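Phthiocerol/phenolphthiocerol synthesis polyketide synthase type I PpsC (Mycobacterium tuberculosis, PDB 5NJI) probably dehydrates beta-hydroxyacyl intermediates through its dehydratase domain, captured here with a dodecenoyl-CoA, as part of a polyketide synthase that builds phthiocerol lipids. Local coordinates at residues R44-L50 against T110-L116; Q91-S96 against A142-E148. The protein carries 1 engineered substitution. All blocks are in the same frame, centred on the assembly; numbering follows the deposited sequence.

Contact 1: R44-L50 against T110-L116; sequences RVWESEL and TVLVTTL
The indole of Trp46 turns its six-membered edge to the neighbouring strand: CZ3 lies 3.6 Å from Leu116 CB and CE3 3.4 Å from Thr114 O, both near the ring plane, while Thr114 C and Leu116 N lie in it. One face carries Arg44 of its own strand, whose CG sits 3.4 Å above the plane, toward the rim. With CG anti to the carbonyl carbon (chi1 -61°), the indole lies beside Leu116, both pointing the same way. Strands 44-50 and 110-116 run antiparallel at 157° within the beta-sheet that wraps helix 70-84, the hot-dog arrangement of dehydratase domains.

Arg44, Trp46, Ser48 and Leu50 face the same side as Thr110, Leu112, Thr114 and Leu116. This side is largely buried: Leu112 and Thr114 touch Ile76 of the helix, and Leu50 and Leu112 cross at a slant, CD1 of the first 4.1 Å from CD2 of the second. Asp83 serves two polar ends, making a salt bridge with Arg44 and accepting a hydrogen bond from Trp46 NE1. The other side is more open, with Glu47 and Glu49 exposed though Val113 is buried, and its beta-branched residues fit the extended backbone. Val45 CG1 lies alongside Val113 CG1 at 4.1 Å, while the extended Glu47 rests its CG against Val113 CG2.

Backbone hydrogen bonds join the strands in pairs at Arg44-Leu116, Trp46-Thr114 and Ser48-Leu112. Small enough to stand close to the neighbouring strand, Ser48 bonds through its hydroxyl to Leu31 O and places OG 3.3 Å from Leu112 CB.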
loop_
_atom_site.group_PDB
_atom_site.type_symbol
_atom_site.label_atom_id
_atom_site.label_comp_id
_atom_site.label_asym_id
_atom_site.label_seq_id
_atom_site.Cartn_x
_atom_site.Cartn_y
_atom_site.Cartn_z
ATOM N N ARG A 44 -3.993 20.763 -9.444
ATOM C CA ARG A 44 -3.130 20.908 -8.287
ATOM C C ARG A 44 -1.894 20.058 -8.513
ATOM O O ARG A 44 -1.980 18.973 -9.100
ATOM C CB ARG A 44 -3.840 20.521 -6.993
ATOM C CG ARG A 44 -3.111 21.015 -5.747
ATOM C CD ARG A 44 -4.067 21.179 -4.567
ATOM N NE ARG A 44 -3.341 21.420 -3.327
ATOM C CZ ARG A 44 -2.848 22.601 -2.966
ATOM N NH1 ARG A 44 -3.009 23.662 -3.748
ATOM N NH2 ARG A 44 -2.191 22.723 -1.819
ATOM N N VAL A 45 -0.740 20.585 -8.093
ATOM C CA VAL A 45 0.565 19.986 -8.362
ATOM C C VAL A 45 1.369 19.988 -7.069
ATOM O O VAL A 45 1.439 21.013 -6.383
ATOM C CB VAL A 45 1.354 20.755 -9.445
ATOM C CG1 VAL A 45 2.633 19.995 -9.786
ATOM C CG2 VAL A 45 0.527 20.987 -10.701
ATOM N N TRP A 46 2.002 18.859 -6.753
ATOM C CA TRP A 46 2.897 18.767 -5.611
ATOM C C TRP A 46 4.251 18.239 -6.059
ATOM O O TRP A 46 4.344 17.472 -7.023
ATOM C CB TRP A 46 2.366 17.799 -4.536
ATOM C CG TRP A 46 1.035 18.114 -3.905
ATOM C CD1 TRP A 46 0.835 18.622 -2.655
ATOM C CD2 TRP A 46 -0.276 17.892 -4.461
ATOM N NE1 TRP A 46 -0.509 18.733 -2.396
ATOM C CE2 TRP A 46 -1.211 18.294 -3.484
ATOM C CE3 TRP A 46 -0.749 17.391 -5.677
ATOM C CZ2 TRP A 46 -2.590 18.207 -3.686
ATOM C CZ3 TRP A 46 -2.130 17.308 -5.875
ATOM C CH2 TRP A 46 -3.026 17.719 -4.889
ATOM N N GLU A 47 5.295 18.624 -5.329
ATOM C CA GLU A 47 6.626 18.056 -5.495
ATOM C C GLU A 47 7.184 17.652 -4.145
ATOM O O GLU A 47 7.106 18.410 -3.172
ATOM C CB GLU A 47 7.608 19.039 -6.148
ATOM C CG GLU A 47 7.281 19.366 -7.584
ATOM C CD GLU A 47 8.351 20.262 -8.208
ATOM O OE1 GLU A 47 9.367 20.532 -7.524
ATOM O OE2 GLU A 47 8.174 20.695 -9.368
ATOM N N SER A 48 7.782 16.471 -4.090
ATOM C CA SER A 48 8.448 16.035 -2.872
ATOM C C SER A 48 9.833 15.550 -3.234
ATOM O O SER A 48 10.041 14.984 -4.303
ATOM C CB SER A 48 7.705 14.904 -2.157
ATOM O OG SER A 48 7.655 13.742 -2.967
ATOM N N GLU A 49 10.779 15.768 -2.332
ATOM C CA GLU A 49 12.132 15.276 -2.528
ATOM C C GLU A 49 12.234 13.951 -1.796
ATOM O O GLU A 49 12.031 13.892 -0.579
ATOM C CB GLU A 49 13.173 16.272 -2.020
ATOM C CG GLU A 49 13.102 17.623 -2.717
ATOM C CD GLU A 49 14.089 18.629 -2.154
ATOM O OE1 GLU A 49 15.282 18.283 -2.018
ATOM O OE2 GLU A 49 13.669 19.762 -1.843
ATOM N N LEU A 50 12.497 12.895 -2.541
ATOM C CA LEU A 50 12.708 11.570 -1.977
ATOM C C LEU A 50 14.186 11.212 -2.059
ATOM O O LEU A 50 14.903 11.659 -2.955
ATOM C CB LEU A 50 11.888 10.511 -2.708
ATOM C CG LEU A 50 10.390 10.747 -2.841
ATOM C CD1 LEU A 50 9.769 9.536 -3.521
ATOM C CD2 LEU A 50 9.780 11.006 -1.490
ATOM N N THR A 110 15.803 12.207 -6.062
ATOM C CA THR A 110 14.531 11.912 -6.711
ATOM C C THR A 110 13.485 12.963 -6.355
ATOM O O THR A 110 13.361 13.372 -5.200
ATOM C CB THR A 110 14.046 10.521 -6.296
ATOM O OG1 THR A 110 14.913 9.530 -6.865
ATOM C CG2 THR A 110 12.642 10.234 -6.828
ATOM N N VAL A 111 12.744 13.425 -7.362
ATOM C CA VAL A 111 11.675 14.395 -7.150
ATOM C C VAL A 111 10.382 13.779 -7.651
ATOM O O VAL A 111 10.242 13.480 -8.849
ATOM C CB VAL A 111 11.955 15.743 -7.829
ATOM C CG1 VAL A 111 10.763 16.684 -7.628
ATOM C CG2 VAL A 111 13.216 16.330 -7.217
ATOM N N LEU A 112 9.440 13.589 -6.734
ATOM C CA LEU A 112 8.160 12.980 -7.035
ATOM C C LEU A 112 7.172 14.099 -7.302
ATOM O O LEU A 112 7.060 15.022 -6.496
ATOM C CB LEU A 112 7.689 12.115 -5.868
ATOM C CG LEU A 112 6.577 11.125 -6.177
ATOM C CD1 LEU A 112 7.103 10.066 -7.099
ATOM C CD2 LEU A 112 6.080 10.483 -4.915
ATOM N N VAL A 113 6.478 14.025 -8.436
ATOM C CA VAL A 113 5.581 15.077 -8.891
ATOM C C VAL A 113 4.183 14.484 -8.990
ATOM O O VAL A 113 3.950 13.576 -9.791
ATOM C CB VAL A 113 6.032 15.659 -10.240
ATOM C CG1 VAL A 113 5.112 16.808 -10.673
ATOM C CG2 VAL A 113 7.493 16.120 -10.140
ATOM N N THR A 114 3.259 15.015 -8.199
ATOM C CA THR A 114 1.887 14.521 -8.144
ATOM C C THR A 114 0.933 15.584 -8.678
ATOM O O THR A 114 1.135 16.782 -8.453
ATOM C CB THR A 114 1.520 14.155 -6.699
ATOM O OG1 THR A 114 2.448 13.181 -6.217
ATOM C CG2 THR A 114 0.113 13.596 -6.576
ATOM N N THR A 115 -0.059 15.161 -9.451
ATOM C CA THR A 115 -1.112 16.064 -9.899
ATOM C C THR A 115 -2.477 15.522 -9.521
ATOM O O THR A 115 -2.678 14.312 -9.400
ATOM C CB THR A 115 -1.093 16.295 -11.405
ATOM O OG1 THR A 115 -1.193 15.047 -12.103
ATOM C CG2 THR A 115 0.169 17.048 -11.841
ATOM N N LEU A 116 -3.416 16.439 -9.332
ATOM C CA LEU A 116 -4.795 16.065 -9.052
ATOM C C LEU A 116 -5.720 16.934 -9.882
ATOM O O LEU A 116 -5.588 18.160 -9.892
ATOM C CB LEU A 116 -5.136 16.210 -7.568
ATOM C CG LEU A 116 -6.553 15.794 -7.127
ATOM C CD1 LEU A 116 -6.540 15.371 -5.689
ATOM C CD2 LEU A 116 -7.556 16.947 -7.290
#

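Contact 2: Q91-S96 against A142-E148; sequences QPWMIS and ATVARAE
Backbone hydrogen bonds join Met94 and Ala145 in both directions, Met94 N to Ala145 O at 2.9 Å and Ala145 N to Met94 O at 3.1 Å, both nearly straight at 171° about the hydrogen. They make the central antiparallel pair between strands 93-95 and 142-146, inside the sheet that embraces helix 70-84 in the hot-dog fold. At one end Ala147 N reaches Pro92 O; at the other Ser96 N gives a more bent bond to Thr143 O, where the first strand turns a corner.

The apolar contacts divide by face. Ile95 and Val144 lie on the side that looks to the helix, and Ile95 touches Ala74 and Leu78. Trp93 CB meets Val144 CG1 at 3.7 Å, and its indole, with Pro92 CB over one face, has Ala145 O at an edge, in plane. The bend of Arg146 at chi2 sets its CD 3.7 Å from Trp93 CZ3. Across the sheet, Met94 shares a side with Ala145; chi1 of 71° and an extended chi2 put SD 3.8 Å from Glu148 CG, and the chi3 bend brings CE 3.9 Å from Glu148 OE1.

Among polar contacts, NE1 of the buried Trp93 hydrogen-bonds to Thr82 OG1. The guanidinium of Arg146 stands 83° from that ring; a further bend at chi3 turns NE to a water at 2.6 Å, which donates to Pro92 O, while NH1 makes a salt bridge with Glu120. Pro92 O therefore receives two hydrogen bonds, from Ala147 N and the water, so the proline, which lacks an N-H, still ties the strand's start to its neighbour through its carbonyl.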
loop_
_atom_site.group_PDB
_atom_site.type_symbol
_atom_site.label_atom_id
_atom_site.label_comp_id
_atom_site.label_asym_id
_atom_site.label_seq_id
_atom_site.Cartn_x
_atom_site.Cartn_y
_atom_site.Cartn_z
ATOM N N GLN A 91 -11.675 9.933 7.520
ATOM C CA GLN A 91 -11.329 9.136 6.344
ATOM C C GLN A 91 -12.389 9.423 5.282
ATOM O O GLN A 91 -13.302 8.621 5.038
ATOM C CB GLN A 91 -11.232 7.649 6.694
ATOM C CG GLN A 91 -10.073 7.314 7.624
ATOM C CD GLN A 91 -8.701 7.591 6.992
ATOM O OE1 GLN A 91 -8.575 7.711 5.767
ATOM N NE2 GLN A 91 -7.675 7.687 7.829
ATOM N N PRO A 92 -12.272 10.566 4.599
ATOM C CA PRO A 92 -13.309 10.973 3.638
ATOM C C PRO A 92 -13.320 10.201 2.341
ATOM O O PRO A 92 -14.300 10.326 1.593
ATOM C CB PRO A 92 -12.969 12.441 3.354
ATOM C CG PRO A 92 -11.974 12.840 4.338
ATOM C CD PRO A 92 -11.268 11.620 4.802
ATOM N N TRP A 93 -12.267 9.428 2.035
ATOM C CA TRP A 93 -12.006 8.956 0.684
ATOM C C TRP A 93 -11.861 7.445 0.649
ATOM O O TRP A 93 -11.501 6.808 1.637
ATOM C CB TRP A 93 -10.702 9.540 0.109
ATOM C CG TRP A 93 -10.529 10.983 0.378
ATOM C CD1 TRP A 93 -9.672 11.553 1.257
ATOM C CD2 TRP A 93 -11.254 12.045 -0.231
ATOM N NE1 TRP A 93 -9.817 12.917 1.237
ATOM C CE2 TRP A 93 -10.785 13.243 0.330
ATOM C CE3 TRP A 93 -12.257 12.097 -1.198
ATOM C CZ2 TRP A 93 -11.291 14.479 -0.041
ATOM C CZ3 TRP A 93 -12.762 13.317 -1.564
ATOM C CH2 TRP A 93 -12.280 14.493 -0.991
ATOM N N MET A 94 -12.102 6.902 -0.534
ATOM C CA MET A 94 -11.693 5.560 -0.905
ATOM C C MET A 94 -10.904 5.652 -2.203
ATOM O O MET A 94 -10.986 6.643 -2.928
ATOM C CB MET A 94 -12.904 4.628 -1.075
ATOM C CG MET A 94 -13.757 4.929 -2.320
ATOM S SD MET A 94 -15.192 3.823 -2.369
ATOM C CE MET A 94 -14.496 2.459 -3.298
ATOM N N ILE A 95 -10.120 4.628 -2.496
ATOM C CA ILE A 95 -9.469 4.521 -3.789
ATOM C C ILE A 95 -10.272 3.554 -4.639
ATOM O O ILE A 95 -10.300 2.349 -4.370
ATOM C CB ILE A 95 -8.015 4.065 -3.671
ATOM C CG1 ILE A 95 -7.255 5.041 -2.771
ATOM C CG2 ILE A 95 -7.396 4.016 -5.064
ATOM C CD1 ILE A 95 -5.838 4.602 -2.427
ATOM N N SER A 96 -10.906 4.080 -5.685
ATOM C CA SER A 96 -11.649 3.217 -6.598
ATOM C C SER A 96 -10.718 2.327 -7.399
ATOM O O SER A 96 -10.977 1.125 -7.563
ATOM C CB SER A 96 -12.503 4.062 -7.551
ATOM O OG SER A 96 -13.399 4.874 -6.832
ATOM N N ALA A 142 -4.391 7.095 -10.076
ATOM C CA ALA A 142 -5.427 6.644 -9.158
ATOM C C ALA A 142 -6.703 7.441 -9.364
ATOM O O ALA A 142 -6.677 8.633 -9.672
ATOM C CB ALA A 142 -5.012 6.764 -7.695
ATOM N N THR A 143 -7.828 6.760 -9.203
ATOM C CA THR A 143 -9.119 7.420 -9.091
ATOM C C THR A 143 -9.547 7.375 -7.633
ATOM O O THR A 143 -9.659 6.291 -7.041
ATOM C CB THR A 143 -10.157 6.754 -9.989
ATOM O OG1 THR A 143 -9.736 6.840 -11.349
ATOM C CG2 THR A 143 -11.490 7.452 -9.839
ATOM N N VAL A 144 -9.784 8.547 -7.058
ATOM C CA VAL A 144 -10.183 8.696 -5.667
ATOM C C VAL A 144 -11.609 9.222 -5.625
ATOM O O VAL A 144 -11.981 10.108 -6.400
ATOM C CB VAL A 144 -9.231 9.642 -4.911
ATOM C CG1 VAL A 144 -9.661 9.843 -3.475
ATOM C CG2 VAL A 144 -7.793 9.120 -4.977
ATOM N N ALA A 145 -12.410 8.678 -4.712
ATOM C CA ALA A 145 -13.814 9.041 -4.628
ATOM C C ALA A 145 -14.209 9.151 -3.163
ATOM O O ALA A 145 -13.507 8.685 -2.267
ATOM C CB ALA A 145 -14.696 8.021 -5.364
ATOM N N ARG A 146 -15.348 9.785 -2.913
ATOM C CA ARG A 146 -15.864 9.831 -1.555
ATOM C C ARG A 146 -16.088 8.423 -1.010
ATOM O O ARG A 146 -16.532 7.524 -1.725
ATOM C CB ARG A 146 -17.173 10.631 -1.509
ATOM C CG ARG A 146 -16.997 12.142 -1.665
ATOM C CD ARG A 146 -16.250 12.769 -0.485
ATOM N NE ARG A 146 -17.149 13.318 0.527
ATOM C CZ ARG A 146 -17.511 14.597 0.607
ATOM N NH1 ARG A 146 -17.059 15.488 -0.268
ATOM N NH2 ARG A 146 -18.336 14.990 1.569
ATOM N N ALA A 147 -15.743 8.244 0.259
ATOM C CA ALA A 147 -15.772 6.934 0.899
ATOM C C ALA A 147 -17.185 6.376 0.963
ATOM O O ALA A 147 -18.144 7.094 1.255
ATOM C CB ALA A 147 -15.220 7.045 2.309
ATOM N N GLU A 148 -17.290 5.101 0.709
ATOM C CA GLU A 148 -18.481 4.314 1.026
ATOM C C GLU A 148 -18.387 3.811 2.463
ATOM O O GLU A 148 -17.376 3.193 2.830
ATOM C CB GLU A 148 -18.605 3.137 0.078
ATOM C CG GLU A 148 -18.874 3.514 -1.370
ATOM C CD GLU A 148 -18.782 2.328 -2.321
ATOM O OE1 GLU A 148 -18.038 1.367 -2.020
ATOM O OE2 GLU A 148 -19.456 2.356 -3.373
HETATM O O HOH W 1 -16.723 11.498 2.320
#

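From the N terminus, strand 44-50 follows strand 34-37, and its partner 110-116 comes only after helix 70-84 and strand 93-100; contact 1 closes this long excursion. Segment 91-96 lies within it and pairs with 142-148, at the end of strand 136-146, after strands 110-118 and 122-130, to make contact 2. The two closures therefore cross. In the sheet, 110-118, 122-130 and 136-146 follow in chain order, with 44-50 beside the first and 93-100 beside the last. Contact 1 thus joins the flank near strand 34-37, and contact 2 the side toward strand 262-272. Their centres lie about 20 Å apart, with helix 70-84 touching side chains of both.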